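Nidogen (PDB 1NPE) probably links laminin to other basement-membrane components, its G3 domain forming a six-bladed YWTD beta-propeller that engages another protein chain. Local coordinates at residues H3-T9 with L253-A259; A35-G40 with W52-E57; E57-G61 with T72-L78; N170-D175 with Y210-S216; T228-I232 with D243-P247. All coordinates share one frame; numbering follows the deposited sequence.

Contact 1: H3-T9 with L253-A259; sequences HLLFAQT and LYGITIA
His3 and Ala259 exchange a pair of backbone hydrogen bonds, the shorter running from Ala259 N to His3 O (2.7 Å). Leu5 and Thr257 repeat the antiparallel exchange two residues on. Beyond Phe6 the pattern changes: Ala7 N still donates to Gly255 O (2.8 Å), but Ala7 O receives Tyr254 N at 2.7 Å, so the register passes over Gly255. This last donor stands above the carbonyl plane of Ala7, 36° out of it. The polar end of Gln8 turns elsewhere, NE2 donating to Lys249 O. Because the pairing joins strand 2-8 near the N-terminus to strand 256-259 near the C-terminus, 244 residues apart, it is the closure that completes the last blade of a propeller and shuts the ring. On one face of the sheet Leu4 CD2 sits against Ile258 CG1 (3.5 Å) and more loosely against Ile256 CD1 (4.1 Å). Leu253 CD2 lies between two partners, touching Gln8 CG at 3.4 Å and Phe6 CE2 at 3.5 Å; Phe6 CG stands between its backbone N and C (chi1 66°), which brings the ring to Leu253. The other face carries Leu5 CD1 on Ala259 CB (3.8 Å). Strand 211-217 covers Ile256 and Ile258, while strand 36-44 covers Ala7, Thr257 and Ala259. At the far end Thr9 OG1 lies at the edge of the Tyr254 ring and bonds to an acidic side chain of another protein chain.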
# COMPACT_ATOMS: atom_id res chain seq x y z
N HIS A 3 6.35 -22.08 7.38
CA HIS A 3 5.33 -21.90 6.36
C HIS A 3 5.42 -20.54 5.70
O HIS A 3 6.00 -19.60 6.24
CB HIS A 3 3.93 -22.07 6.97
CG HIS A 3 3.74 -23.38 7.68
ND1 HIS A 3 4.24 -23.62 8.95
CD2 HIS A 3 3.11 -24.52 7.31
CE1 HIS A 3 3.93 -24.85 9.32
NE2 HIS A 3 3.25 -25.42 8.34
N LEU A 4 4.86 -20.46 4.50
CA LEU A 4 4.80 -19.22 3.74
C LEU A 4 3.37 -18.72 3.89
O LEU A 4 2.43 -19.51 3.84
CB LEU A 4 5.07 -19.46 2.26
CG LEU A 4 6.41 -19.04 1.67
CD1 LEU A 4 6.37 -19.27 0.16
CD2 LEU A 4 6.69 -17.58 1.97
N LEU A 5 3.22 -17.42 4.08
CA LEU A 5 1.91 -16.81 4.24
C LEU A 5 1.78 -15.61 3.33
O LEU A 5 2.69 -14.78 3.27
CB LEU A 5 1.72 -16.37 5.70
CG LEU A 5 1.63 -17.45 6.77
CD1 LEU A 5 2.14 -16.93 8.10
CD2 LEU A 5 0.20 -17.93 6.89
N PHE A 6 0.68 -15.54 2.59
CA PHE A 6 0.45 -14.39 1.72
C PHE A 6 -0.99 -13.89 1.76
O PHE A 6 -1.91 -14.63 2.11
CB PHE A 6 0.95 -14.62 0.29
CG PHE A 6 0.21 -15.69 -0.47
CD1 PHE A 6 0.73 -16.98 -0.56
CD2 PHE A 6 -0.96 -15.39 -1.16
CE1 PHE A 6 0.10 -17.96 -1.33
CE2 PHE A 6 -1.60 -16.35 -1.93
CZ PHE A 6 -1.07 -17.65 -2.02
N ALA A 7 -1.18 -12.62 1.41
CA ALA A 7 -2.49 -12.00 1.44
C ALA A 7 -3.19 -11.86 0.10
O ALA A 7 -2.56 -11.67 -0.94
CB ALA A 7 -2.40 -10.65 2.12
N GLN A 8 -4.52 -11.96 0.16
CA GLN A 8 -5.42 -11.79 -0.98
C GLN A 8 -6.65 -11.11 -0.42
O GLN A 8 -6.78 -10.99 0.81
CB GLN A 8 -5.83 -13.14 -1.59
CG GLN A 8 -4.91 -13.64 -2.69
CD GLN A 8 -5.34 -14.98 -3.26
OE1 GLN A 8 -5.69 -15.90 -2.53
NE2 GLN A 8 -5.30 -15.10 -4.58
N THR A 9 -7.51 -10.61 -1.29
CA THR A 9 -8.73 -9.94 -0.85
C THR A 9 -9.59 -10.97 -0.14
O THR A 9 -9.87 -12.04 -0.68
CB THR A 9 -9.50 -9.31 -2.03
OG1 THR A 9 -8.71 -8.26 -2.61
CG2 THR A 9 -10.83 -8.74 -1.58
N LEU A 253 -2.65 -10.58 -5.34
CA LEU A 253 -1.85 -11.01 -4.19
C LEU A 253 -1.23 -9.79 -3.52
O LEU A 253 -0.82 -8.86 -4.20
CB LEU A 253 -0.72 -11.94 -4.65
CG LEU A 253 -1.07 -13.27 -5.32
CD1 LEU A 253 0.19 -14.09 -5.44
CD2 LEU A 253 -2.07 -14.03 -4.48
N TYR A 254 -1.14 -9.79 -2.19
CA TYR A 254 -0.55 -8.67 -1.48
C TYR A 254 0.68 -9.03 -0.64
O TYR A 254 1.65 -9.56 -1.17
CB TYR A 254 -1.62 -7.92 -0.67
CG TYR A 254 -2.69 -7.33 -1.57
CD1 TYR A 254 -2.39 -6.30 -2.46
CD2 TYR A 254 -3.99 -7.85 -1.57
CE1 TYR A 254 -3.35 -5.80 -3.33
CE2 TYR A 254 -4.96 -7.35 -2.45
CZ TYR A 254 -4.63 -6.33 -3.33
OH TYR A 254 -5.56 -5.86 -4.23
N GLY A 255 0.64 -8.73 0.66
CA GLY A 255 1.76 -9.01 1.53
C GLY A 255 2.16 -10.47 1.61
O GLY A 255 1.37 -11.37 1.32
N ILE A 256 3.39 -10.70 2.04
CA ILE A 256 3.93 -12.04 2.17
C ILE A 256 4.93 -12.08 3.32
O ILE A 256 5.71 -11.14 3.52
CB ILE A 256 4.62 -12.49 0.84
CG1 ILE A 256 4.95 -13.97 0.88
CG2 ILE A 256 5.86 -11.66 0.58
CD1 ILE A 256 5.36 -14.52 -0.48
N THR A 257 4.89 -13.15 4.10
CA THR A 257 5.78 -13.31 5.23
C THR A 257 6.04 -14.79 5.48
O THR A 257 5.32 -15.66 4.97
CB THR A 257 5.18 -12.64 6.50
OG1 THR A 257 6.15 -12.65 7.55
CG2 THR A 257 3.92 -13.36 6.96
N ILE A 258 7.10 -15.09 6.22
CA ILE A 258 7.45 -16.47 6.52
C ILE A 258 7.27 -16.80 7.99
O ILE A 258 7.79 -16.11 8.87
CB ILE A 258 8.88 -16.79 6.06
CG1 ILE A 258 8.94 -16.77 4.54
CG2 ILE A 258 9.32 -18.16 6.58
CD1 ILE A 258 10.25 -17.19 3.97
N ALA A 259 6.51 -17.86 8.25
CA ALA A 259 6.26 -18.32 9.61
C ALA A 259 7.35 -19.28 10.04
O ALA A 259 7.32 -20.46 9.67
CB ALA A 259 4.90 -18.99 9.70

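Contact 2: A35-G40 with W52-E57; sequences AKVIIG and WTDISE
Lys36 lays its aliphatic chain across the carboxylate of Asp54 at about a right angle. Its CB touches Asp54 OD2 at 3.3 Å, and CG and CD follow past OD1 and the carboxylate carbon. The chain stays extended to CE and then bends (chi4 -66°), which carries NZ to Glu57 OE1 at 2.9 Å; the second salt bridge, from NZ back to Asp54 OD1, is long and weak. NZ also bonds Ser59 OG, and the other oxygen of Glu57 pairs with Arg75. Asp54, the last residue of the YWTD signature, is gripped from several directions. Its OD2 takes Val37 N (3.1 Å) and Ser56 N from opposite faces of the carboxylate, the second closing an Asx turn, while OD1 takes Glu57 N. This should hold the carboxylate nearly fixed. Thr53 makes three bonds to segment 35-40: O from Ile39 N (2.9 Å), OG1 from Gly40 N (2.8 Å) and N to Gly40 O; OG1 also bonds Pro81 O. Ile38 CD1 lies over the five-membered ring of Trp52, 4.0 Å from the centroid, a CH-pi contact. Ile55 CD1 packs on Val37 CG1 (3.7 Å), and both residues meet another protein chain. Strand 49-54 is the second strand of its blade, between 36-44 and 59-64; Trp52 reaches Ile12 and Leu31 of the preceding blade, and Thr53 reaches Ile84 of strand 81-87 in the next.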
# COMPACT_ATOMS: atom_id res chain seq x y z
N ALA A 35 -14.88 -9.61 4.68
CA ALA A 35 -15.06 -8.17 4.49
C ALA A 35 -13.77 -7.37 4.29
O ALA A 35 -13.83 -6.21 3.86
CB ALA A 35 -15.86 -7.59 5.65
N LYS A 36 -12.61 -7.98 4.54
CA LYS A 36 -11.34 -7.27 4.46
C LYS A 36 -10.43 -7.43 3.24
O LYS A 36 -10.52 -8.39 2.49
CB LYS A 36 -10.51 -7.56 5.72
CG LYS A 36 -11.20 -7.24 7.04
CD LYS A 36 -10.24 -7.46 8.22
CE LYS A 36 -10.92 -7.31 9.58
NZ LYS A 36 -11.38 -5.91 9.86
N VAL A 37 -9.57 -6.44 3.04
CA VAL A 37 -8.58 -6.46 1.98
C VAL A 37 -7.26 -6.42 2.74
O VAL A 37 -6.78 -5.35 3.13
CB VAL A 37 -8.70 -5.24 1.02
CG1 VAL A 37 -7.54 -5.23 0.03
CG2 VAL A 37 -10.03 -5.27 0.27
N ILE A 38 -6.73 -7.61 3.03
CA ILE A 38 -5.48 -7.76 3.76
C ILE A 38 -4.32 -7.30 2.89
O ILE A 38 -4.17 -7.76 1.75
CB ILE A 38 -5.26 -9.23 4.17
CG1 ILE A 38 -6.52 -9.81 4.81
CG2 ILE A 38 -4.09 -9.33 5.15
CD1 ILE A 38 -6.81 -9.29 6.21
N ILE A 39 -3.49 -6.40 3.41
CA ILE A 39 -2.36 -5.89 2.65
C ILE A 39 -1.02 -6.31 3.23
O ILE A 39 -0.27 -7.06 2.60
CB ILE A 39 -2.42 -4.36 2.51
CG1 ILE A 39 -3.73 -3.93 1.84
CG2 ILE A 39 -1.22 -3.86 1.72
CD1 ILE A 39 -3.84 -4.34 0.37
N GLY A 40 -0.70 -5.83 4.43
CA GLY A 40 0.56 -6.17 5.06
C GLY A 40 0.50 -7.39 5.97
O GLY A 40 -0.52 -7.64 6.60
N TRP A 52 -1.43 -8.48 10.63
CA TRP A 52 -1.84 -7.95 9.32
C TRP A 52 -2.44 -6.56 9.36
O TRP A 52 -2.85 -6.07 10.41
CB TRP A 52 -2.85 -8.89 8.64
CG TRP A 52 -4.21 -8.95 9.33
CD1 TRP A 52 -5.21 -8.02 9.26
CD2 TRP A 52 -4.67 -9.97 10.21
NE1 TRP A 52 -6.27 -8.41 10.05
CE2 TRP A 52 -5.96 -9.60 10.65
CE3 TRP A 52 -4.12 -11.17 10.68
CZ2 TRP A 52 -6.71 -10.38 11.53
CZ3 TRP A 52 -4.86 -11.95 11.56
CH2 TRP A 52 -6.15 -11.55 11.97
N THR A 53 -2.49 -5.93 8.19
CA THR A 53 -3.09 -4.62 8.04
C THR A 53 -4.22 -4.79 7.03
O THR A 53 -4.11 -5.56 6.07
CB THR A 53 -2.11 -3.55 7.51
OG1 THR A 53 -1.75 -3.84 6.15
CG2 THR A 53 -0.86 -3.50 8.38
N ASP A 54 -5.31 -4.08 7.28
CA ASP A 54 -6.49 -4.11 6.43
C ASP A 54 -6.84 -2.69 6.01
O ASP A 54 -7.03 -1.82 6.87
CB ASP A 54 -7.65 -4.73 7.23
CG ASP A 54 -9.01 -4.38 6.65
OD1 ASP A 54 -9.88 -3.94 7.43
OD2 ASP A 54 -9.19 -4.55 5.43
N ILE A 55 -6.88 -2.44 4.71
CA ILE A 55 -7.20 -1.11 4.18
C ILE A 55 -8.70 -0.88 3.97
O ILE A 55 -9.11 0.22 3.58
CB ILE A 55 -6.52 -0.85 2.83
CG1 ILE A 55 -6.88 -1.96 1.85
CG2 ILE A 55 -5.02 -0.69 3.02
CD1 ILE A 55 -6.55 -1.65 0.42
N SER A 56 -9.49 -1.92 4.20
CA SER A 56 -10.94 -1.85 4.02
C SER A 56 -11.69 -1.13 5.15
O SER A 56 -12.44 -0.19 4.89
CB SER A 56 -11.50 -3.27 3.83
OG SER A 56 -12.90 -3.26 3.63
N GLU A 57 -11.48 -1.56 6.39
CA GLU A 57 -12.16 -0.95 7.53
C GLU A 57 -11.78 0.51 7.82
O GLU A 57 -12.66 1.35 7.98
CB GLU A 57 -12.02 -1.82 8.78
CG GLU A 57 -12.86 -1.34 9.96
CD GLU A 57 -12.83 -2.29 11.15
OE1 GLU A 57 -12.32 -3.43 11.01
OE2 GLU A 57 -13.31 -1.90 12.22

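Contact 3: E57-G61 with T72-L78; sequences EPSIG and TIIRQDL
Arg75 meets Glu57 at the edge of its guanidinium: NH1 donates to OE2 at 2.8 Å, nearly in the guanidinium plane and onto the syn lone pair of the oxygen. The two flat groups are nonetheless turned 47° apart, which suits a single bond better than a two-pronged one. Over one guanidinium face lies Thr72 CB, towards the rim. Water 1 donates to Glu57 OE1 (2.6 Å) and also bonds Thr72 OG1, linking the carboxylate also to strand 71-74. Inward, strands 59-64 and 71-74 pair as the outer hairpin of a propeller blade, interrupted by a classic beta bulge. Ile60 O accepts from both Ile73 N (2.9 Å) and Ile74 N (3.3 Å), while Ile60 N returns to Ile74 O (3.1 Å). The extra residue sets both isoleucines opposite Ile60; Ile73, with chi1 at 52°, turns its CG1 to within 3.9 Å of Ile60 CG2. Pro58, behind a cis peptide bond, lies alongside Leu78 but points the other way, its CG 3.8 Å from Leu78 CB. Leu78 CD1 reaches Ser59 CA at 3.5 Å. Trp95 of strand 92-97, in the next blade, packs on Ile60, Ile74 and Leu78.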
# COMPACT_ATOMS: atom_id res chain seq x y z
N GLU A 57 -11.48 -1.56 6.39
CA GLU A 57 -12.16 -0.95 7.53
C GLU A 57 -11.78 0.51 7.82
O GLU A 57 -12.66 1.35 7.98
CB GLU A 57 -12.02 -1.82 8.78
CG GLU A 57 -12.86 -1.34 9.96
CD GLU A 57 -12.83 -2.29 11.15
OE1 GLU A 57 -12.32 -3.43 11.01
OE2 GLU A 57 -13.31 -1.90 12.22
N PRO A 58 -10.47 0.82 7.97
CA PRO A 58 -9.26 -0.01 7.93
C PRO A 58 -8.92 -0.53 9.32
O PRO A 58 -9.52 -0.10 10.31
CB PRO A 58 -8.20 0.98 7.44
CG PRO A 58 -8.61 2.23 8.11
CD PRO A 58 -10.11 2.25 7.87
N SER A 59 -7.94 -1.43 9.41
CA SER A 59 -7.56 -1.98 10.71
C SER A 59 -6.26 -2.78 10.70
O SER A 59 -5.69 -3.06 9.65
CB SER A 59 -8.67 -2.87 11.26
OG SER A 59 -8.80 -4.06 10.50
N ILE A 60 -5.80 -3.12 11.90
CA ILE A 60 -4.61 -3.92 12.11
C ILE A 60 -5.06 -5.02 13.05
O ILE A 60 -5.69 -4.75 14.07
CB ILE A 60 -3.46 -3.10 12.75
CG1 ILE A 60 -2.94 -2.08 11.74
CG2 ILE A 60 -2.34 -4.02 13.24
CD1 ILE A 60 -1.87 -1.17 12.28
N GLY A 61 -4.79 -6.27 12.67
CA GLY A 61 -5.20 -7.39 13.49
C GLY A 61 -4.17 -8.50 13.65
O GLY A 61 -3.07 -8.43 13.09
N THR A 72 -8.98 -7.90 16.09
CA THR A 72 -8.54 -6.57 15.67
C THR A 72 -7.97 -5.81 16.86
O THR A 72 -8.58 -5.77 17.92
CB THR A 72 -9.72 -5.78 15.09
OG1 THR A 72 -10.33 -6.55 14.05
CG2 THR A 72 -9.25 -4.45 14.53
N ILE A 73 -6.78 -5.23 16.69
CA ILE A 73 -6.16 -4.47 17.77
C ILE A 73 -6.27 -2.96 17.60
O ILE A 73 -6.35 -2.23 18.59
CB ILE A 73 -4.68 -4.89 18.04
CG1 ILE A 73 -3.84 -4.85 16.76
CG2 ILE A 73 -4.63 -6.27 18.69
CD1 ILE A 73 -2.39 -5.29 16.95
N ILE A 74 -6.29 -2.49 16.35
CA ILE A 74 -6.42 -1.06 16.08
C ILE A 74 -7.40 -0.75 14.95
O ILE A 74 -7.39 -1.41 13.92
CB ILE A 74 -5.06 -0.41 15.74
CG1 ILE A 74 -4.04 -0.65 16.87
CG2 ILE A 74 -5.24 1.08 15.51
CD1 ILE A 74 -2.69 0.01 16.66
N ARG A 75 -8.25 0.25 15.18
CA ARG A 75 -9.26 0.70 14.21
C ARG A 75 -9.25 2.23 14.10
O ARG A 75 -9.31 2.78 13.00
CB ARG A 75 -10.67 0.31 14.66
CG ARG A 75 -10.89 -1.13 15.05
CD ARG A 75 -12.28 -1.30 15.66
NE ARG A 75 -12.44 -2.60 16.30
CZ ARG A 75 -12.89 -3.69 15.68
NH1 ARG A 75 -13.22 -3.63 14.40
NH2 ARG A 75 -12.98 -4.84 16.33
N GLN A 76 -9.21 2.89 15.25
CA GLN A 76 -9.24 4.35 15.32
C GLN A 76 -8.06 5.05 14.66
O GLN A 76 -6.99 4.49 14.54
CB GLN A 76 -9.30 4.81 16.79
CG GLN A 76 -10.29 4.05 17.68
CD GLN A 76 -11.75 4.19 17.24
OE1 GLN A 76 -12.55 3.28 17.43
NE2 GLN A 76 -12.09 5.35 16.67
N ASP A 77 -8.29 6.29 14.22
CA ASP A 77 -7.27 7.14 13.62
C ASP A 77 -6.29 6.42 12.69
O ASP A 77 -5.07 6.57 12.81
CB ASP A 77 -6.51 7.87 14.74
CG ASP A 77 -5.63 9.01 14.23
OD1 ASP A 77 -6.02 9.70 13.27
OD2 ASP A 77 -4.56 9.21 14.82
N LEU A 78 -6.83 5.63 11.77
CA LEU A 78 -6.04 4.88 10.80
C LEU A 78 -6.38 5.34 9.40
O LEU A 78 -7.55 5.59 9.10
CB LEU A 78 -6.33 3.39 10.89
CG LEU A 78 -5.49 2.49 11.80
CD1 LEU A 78 -5.99 1.06 11.65
CD2 LEU A 78 -4.01 2.59 11.45
O HOH W 1 -12.13 -5.22 12.83

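Contact 4: N170-D175 with Y210-S216; sequences NGLTFD and YPFAVTS
Asn170 and Pro211 are joined by a nearly straight hydrogen bond: Asn170 ND2 donates to Pro211 O at 3.1 Å with an N-H...O angle of 175°, in the plane of the carbonyl and of the amide alike. The other end of that amide, OD1, bonds Arg125 and a polar side chain of another protein chain. At the far end Thr173 OG1 and Ser216 OG share a hydrogen bond of 3.1 Å; Thr173 presents its hydroxyl there with chi1 at -174°. Water 2 donates to both Asn170 O and Phe212 O (2.8 Å each), spanning two carbonyls. The packing is largely side chain on backbone. Val214 CG1 rests on Leu172 C at 3.7 Å, and the two backbones come close where Gly171 CA lies 4.5 Å from Ala213 CA. Strands 169-175 and 211-217, the first strands of successive blades, run 11° from parallel, and the chemistry implies that blade is joined to blade here by side chains and water rather than by sheet pairing.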
# COMPACT_ATOMS: atom_id res chain seq x y z
N ASN A 170 8.16 -1.32 -3.75
CA ASN A 170 6.97 -1.74 -3.01
C ASN A 170 7.18 -2.52 -1.72
O ASN A 170 6.41 -2.39 -0.78
CB ASN A 170 6.02 -2.48 -3.94
CG ASN A 170 5.32 -1.54 -4.91
OD1 ASN A 170 5.02 -0.39 -4.58
ND2 ASN A 170 5.04 -2.04 -6.11
N GLY A 171 8.21 -3.36 -1.69
CA GLY A 171 8.47 -4.12 -0.49
C GLY A 171 9.95 -4.37 -0.30
O GLY A 171 10.74 -4.25 -1.23
N LEU A 172 10.34 -4.63 0.94
CA LEU A 172 11.73 -4.93 1.23
C LEU A 172 11.85 -6.00 2.29
O LEU A 172 10.87 -6.33 2.98
CB LEU A 172 12.52 -3.67 1.60
CG LEU A 172 12.51 -3.08 3.01
CD1 LEU A 172 13.21 -1.75 2.95
CD2 LEU A 172 11.08 -2.91 3.51
N THR A 173 13.03 -6.56 2.43
CA THR A 173 13.22 -7.61 3.41
C THR A 173 14.66 -7.60 3.88
O THR A 173 15.55 -7.12 3.17
CB THR A 173 12.83 -9.00 2.80
OG1 THR A 173 12.88 -10.00 3.82
CG2 THR A 173 13.74 -9.38 1.63
N PHE A 174 14.90 -8.05 5.10
CA PHE A 174 16.25 -8.06 5.64
C PHE A 174 16.66 -9.44 6.13
O PHE A 174 15.92 -10.08 6.87
CB PHE A 174 16.38 -7.05 6.78
CG PHE A 174 17.80 -6.88 7.27
CD1 PHE A 174 18.67 -6.01 6.63
CD2 PHE A 174 18.26 -7.58 8.39
CE1 PHE A 174 19.98 -5.84 7.08
CE2 PHE A 174 19.56 -7.42 8.84
CZ PHE A 174 20.43 -6.55 8.19
N ASP A 175 17.84 -9.87 5.71
CA ASP A 175 18.38 -11.17 6.11
C ASP A 175 19.56 -10.91 7.04
O ASP A 175 20.63 -10.47 6.61
CB ASP A 175 18.82 -11.97 4.89
CG ASP A 175 19.20 -13.39 5.24
OD1 ASP A 175 20.40 -13.67 5.42
OD2 ASP A 175 18.28 -14.23 5.34
N TYR A 210 5.81 -7.24 -11.90
CA TYR A 210 5.15 -6.23 -11.08
C TYR A 210 5.08 -6.69 -9.64
O TYR A 210 4.02 -7.03 -9.12
CB TYR A 210 3.74 -5.88 -11.59
CG TYR A 210 3.34 -4.48 -11.20
CD1 TYR A 210 3.47 -3.42 -12.10
CD2 TYR A 210 2.92 -4.18 -9.90
CE1 TYR A 210 3.20 -2.10 -11.71
CE2 TYR A 210 2.65 -2.88 -9.50
CZ TYR A 210 2.79 -1.84 -10.41
OH TYR A 210 2.57 -0.56 -10.02
N PRO A 211 6.24 -6.69 -8.96
CA PRO A 211 6.37 -7.11 -7.57
C PRO A 211 5.64 -6.17 -6.63
O PRO A 211 5.67 -4.96 -6.81
CB PRO A 211 7.87 -6.98 -7.31
CG PRO A 211 8.50 -6.90 -8.63
CD PRO A 211 7.51 -6.17 -9.47
N PHE A 212 4.99 -6.74 -5.61
CA PHE A 212 4.30 -5.95 -4.61
C PHE A 212 4.96 -6.08 -3.24
O PHE A 212 5.18 -5.09 -2.55
CB PHE A 212 2.83 -6.32 -4.49
CG PHE A 212 2.13 -5.57 -3.39
CD1 PHE A 212 1.69 -4.27 -3.61
CD2 PHE A 212 2.01 -6.12 -2.12
CE1 PHE A 212 1.15 -3.52 -2.57
CE2 PHE A 212 1.47 -5.38 -1.08
CZ PHE A 212 1.04 -4.08 -1.30
N ALA A 213 5.18 -7.32 -2.80
CA ALA A 213 5.79 -7.57 -1.50
C ALA A 213 6.84 -8.65 -1.61
O ALA A 213 6.85 -9.43 -2.57
CB ALA A 213 4.74 -7.96 -0.48
N VAL A 214 7.71 -8.71 -0.61
CA VAL A 214 8.77 -9.69 -0.62
C VAL A 214 9.17 -10.06 0.79
O VAL A 214 8.98 -9.28 1.73
CB VAL A 214 10.01 -9.16 -1.37
CG1 VAL A 214 10.66 -8.01 -0.57
CG2 VAL A 214 11.00 -10.27 -1.64
N THR A 215 9.68 -11.27 0.93
CA THR A 215 10.16 -11.78 2.20
C THR A 215 11.31 -12.71 1.85
O THR A 215 11.48 -13.10 0.69
CB THR A 215 9.05 -12.54 2.99
OG1 THR A 215 9.53 -12.85 4.31
CG2 THR A 215 8.65 -13.84 2.29
N SER A 216 12.13 -13.04 2.83
CA SER A 216 13.27 -13.91 2.56
C SER A 216 13.42 -15.08 3.51
O SER A 216 12.92 -15.06 4.64
CB SER A 216 14.57 -13.10 2.51
OG SER A 216 14.84 -12.45 3.75
O HOH W 2 5.03 -4.67 0.22

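Contact 5: T228-I232 with D243-P247; sequences TNSVI and DTFHP
Thr228 O comes to 3.7 Å from His246 CD2, and a water bridges the same O (2.9 Å) to His246 NE2 from the edge of the ring, in its plane. Thr228 OG1 shares a hydrogen bond with Ser230 OG. Asn229 brings its carbonyl O to Pro247 CD (3.7 Å); with Ser230 it faces Asp225 across a G1 beta bulge at the start of the strand. Ser230 then places CB almost squarely over the centre of the His246 ring, 4.0 Å from its centroid and 5° off the normal, a CH-pi contact; the same CB lies against Phe245 O. At Val231 the regular antiparallel pairing sets in: N donates to Phe245 O (3.0 Å) and O accepts from Phe245 N (2.9 Å). Ile232 CG1 runs alongside Thr244 CG2 at 4.0 Å. The hairpin is the outer half of its four-stranded blade, with 240-245 outermost; Val231 and Phe245 both rest on Phe6 of strand 2-8, and Pro247 touches Gln8.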
# COMPACT_ATOMS: atom_id res chain seq x y z
N THR A 228 1.61 -11.38 -12.92
CA THR A 228 1.51 -12.83 -13.06
C THR A 228 0.56 -13.52 -12.09
O THR A 228 0.26 -14.70 -12.25
CB THR A 228 2.89 -13.50 -12.92
OG1 THR A 228 3.35 -13.35 -11.57
CG2 THR A 228 3.90 -12.88 -13.87
N ASN A 229 0.09 -12.79 -11.08
CA ASN A 229 -0.80 -13.35 -10.06
C ASN A 229 -0.19 -14.60 -9.44
O ASN A 229 -0.83 -15.64 -9.37
CB ASN A 229 -2.17 -13.66 -10.65
CG ASN A 229 -3.05 -12.43 -10.75
OD1 ASN A 229 -3.27 -11.73 -9.76
ND2 ASN A 229 -3.55 -12.16 -11.95
N SER A 230 1.06 -14.50 -9.01
CA SER A 230 1.72 -15.64 -8.40
C SER A 230 2.79 -15.26 -7.39
O SER A 230 3.20 -14.10 -7.30
CB SER A 230 2.35 -16.51 -9.49
OG SER A 230 3.53 -15.92 -10.00
N VAL A 231 3.20 -16.25 -6.60
CA VAL A 231 4.26 -16.07 -5.63
C VAL A 231 5.50 -16.63 -6.33
O VAL A 231 5.51 -17.79 -6.75
CB VAL A 231 4.00 -16.86 -4.33
CG1 VAL A 231 5.19 -16.74 -3.40
CG2 VAL A 231 2.73 -16.35 -3.65
N ILE A 232 6.52 -15.80 -6.48
CA ILE A 232 7.73 -16.21 -7.17
C ILE A 232 8.92 -16.34 -6.24
O ILE A 232 9.20 -15.45 -5.45
CB ILE A 232 8.06 -15.23 -8.32
CG1 ILE A 232 6.87 -15.10 -9.27
CG2 ILE A 232 9.29 -15.70 -9.08
CD1 ILE A 232 7.06 -14.09 -10.38
N ASP A 243 11.10 -21.09 -8.60
CA ASP A 243 9.77 -21.67 -8.74
C ASP A 243 8.67 -20.61 -8.68
O ASP A 243 8.91 -19.46 -8.31
CB ASP A 243 9.60 -22.68 -7.59
CG ASP A 243 8.39 -23.58 -7.74
OD1 ASP A 243 8.07 -24.25 -6.74
OD2 ASP A 243 7.79 -23.64 -8.83
N THR A 244 7.46 -20.98 -9.10
CA THR A 244 6.32 -20.08 -9.06
C THR A 244 5.08 -20.83 -8.60
O THR A 244 4.92 -22.02 -8.88
CB THR A 244 6.00 -19.44 -10.45
OG1 THR A 244 5.62 -20.47 -11.37
CG2 THR A 244 7.20 -18.69 -10.99
N PHE A 245 4.21 -20.14 -7.86
CA PHE A 245 2.97 -20.73 -7.39
C PHE A 245 1.79 -19.86 -7.81
O PHE A 245 1.72 -18.69 -7.43
CB PHE A 245 2.97 -20.87 -5.87
CG PHE A 245 1.64 -21.29 -5.31
CD1 PHE A 245 1.06 -22.51 -5.68
CD2 PHE A 245 0.95 -20.47 -4.42
CE1 PHE A 245 -0.17 -22.90 -5.17
CE2 PHE A 245 -0.29 -20.85 -3.91
CZ PHE A 245 -0.85 -22.07 -4.28
N HIS A 246 0.88 -20.44 -8.58
CA HIS A 246 -0.31 -19.74 -9.02
C HIS A 246 -1.50 -20.26 -8.23
O HIS A 246 -1.90 -21.41 -8.42
CB HIS A 246 -0.62 -20.03 -10.50
CG HIS A 246 0.35 -19.44 -11.47
ND1 HIS A 246 1.60 -19.98 -11.67
CD2 HIS A 246 0.23 -18.41 -12.33
CE1 HIS A 246 2.21 -19.30 -12.63
NE2 HIS A 246 1.40 -18.35 -13.05
N PRO A 247 -2.02 -19.47 -7.28
CA PRO A 247 -3.18 -19.95 -6.53
C PRO A 247 -4.36 -20.07 -7.51
O PRO A 247 -4.48 -19.27 -8.42
CB PRO A 247 -3.41 -18.84 -5.50
CG PRO A 247 -2.82 -17.63 -6.15
CD PRO A 247 -1.57 -18.16 -6.78
O HOH W 3 0.69 -16.16 -14.67

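In the fold
Contact 1 closes the ring, and the other four are nested within it. Contacts 2 and 3 belong to one blade, their centres 9 Å apart; they share Glu57, and Asp54 N probably bonds Ser59 O (2.6 Å). Contact 1 packs against contact 2 (centres 12 Å), contact 4 (11 Å) and contact 5 (12 Å). Ile39 of contact 2 packs on Phe212 of contact 4. Contacts 4 and 5 reach the same sheet without touching. Contacts 1, 2 and 4 meet the other protein chain, consistent with a binding surface near the propeller axis; contacts 3 and 5 do not. Cadmium ions lie about 6 Å from the Tyr210 side chain and about 7 Å from that of His246.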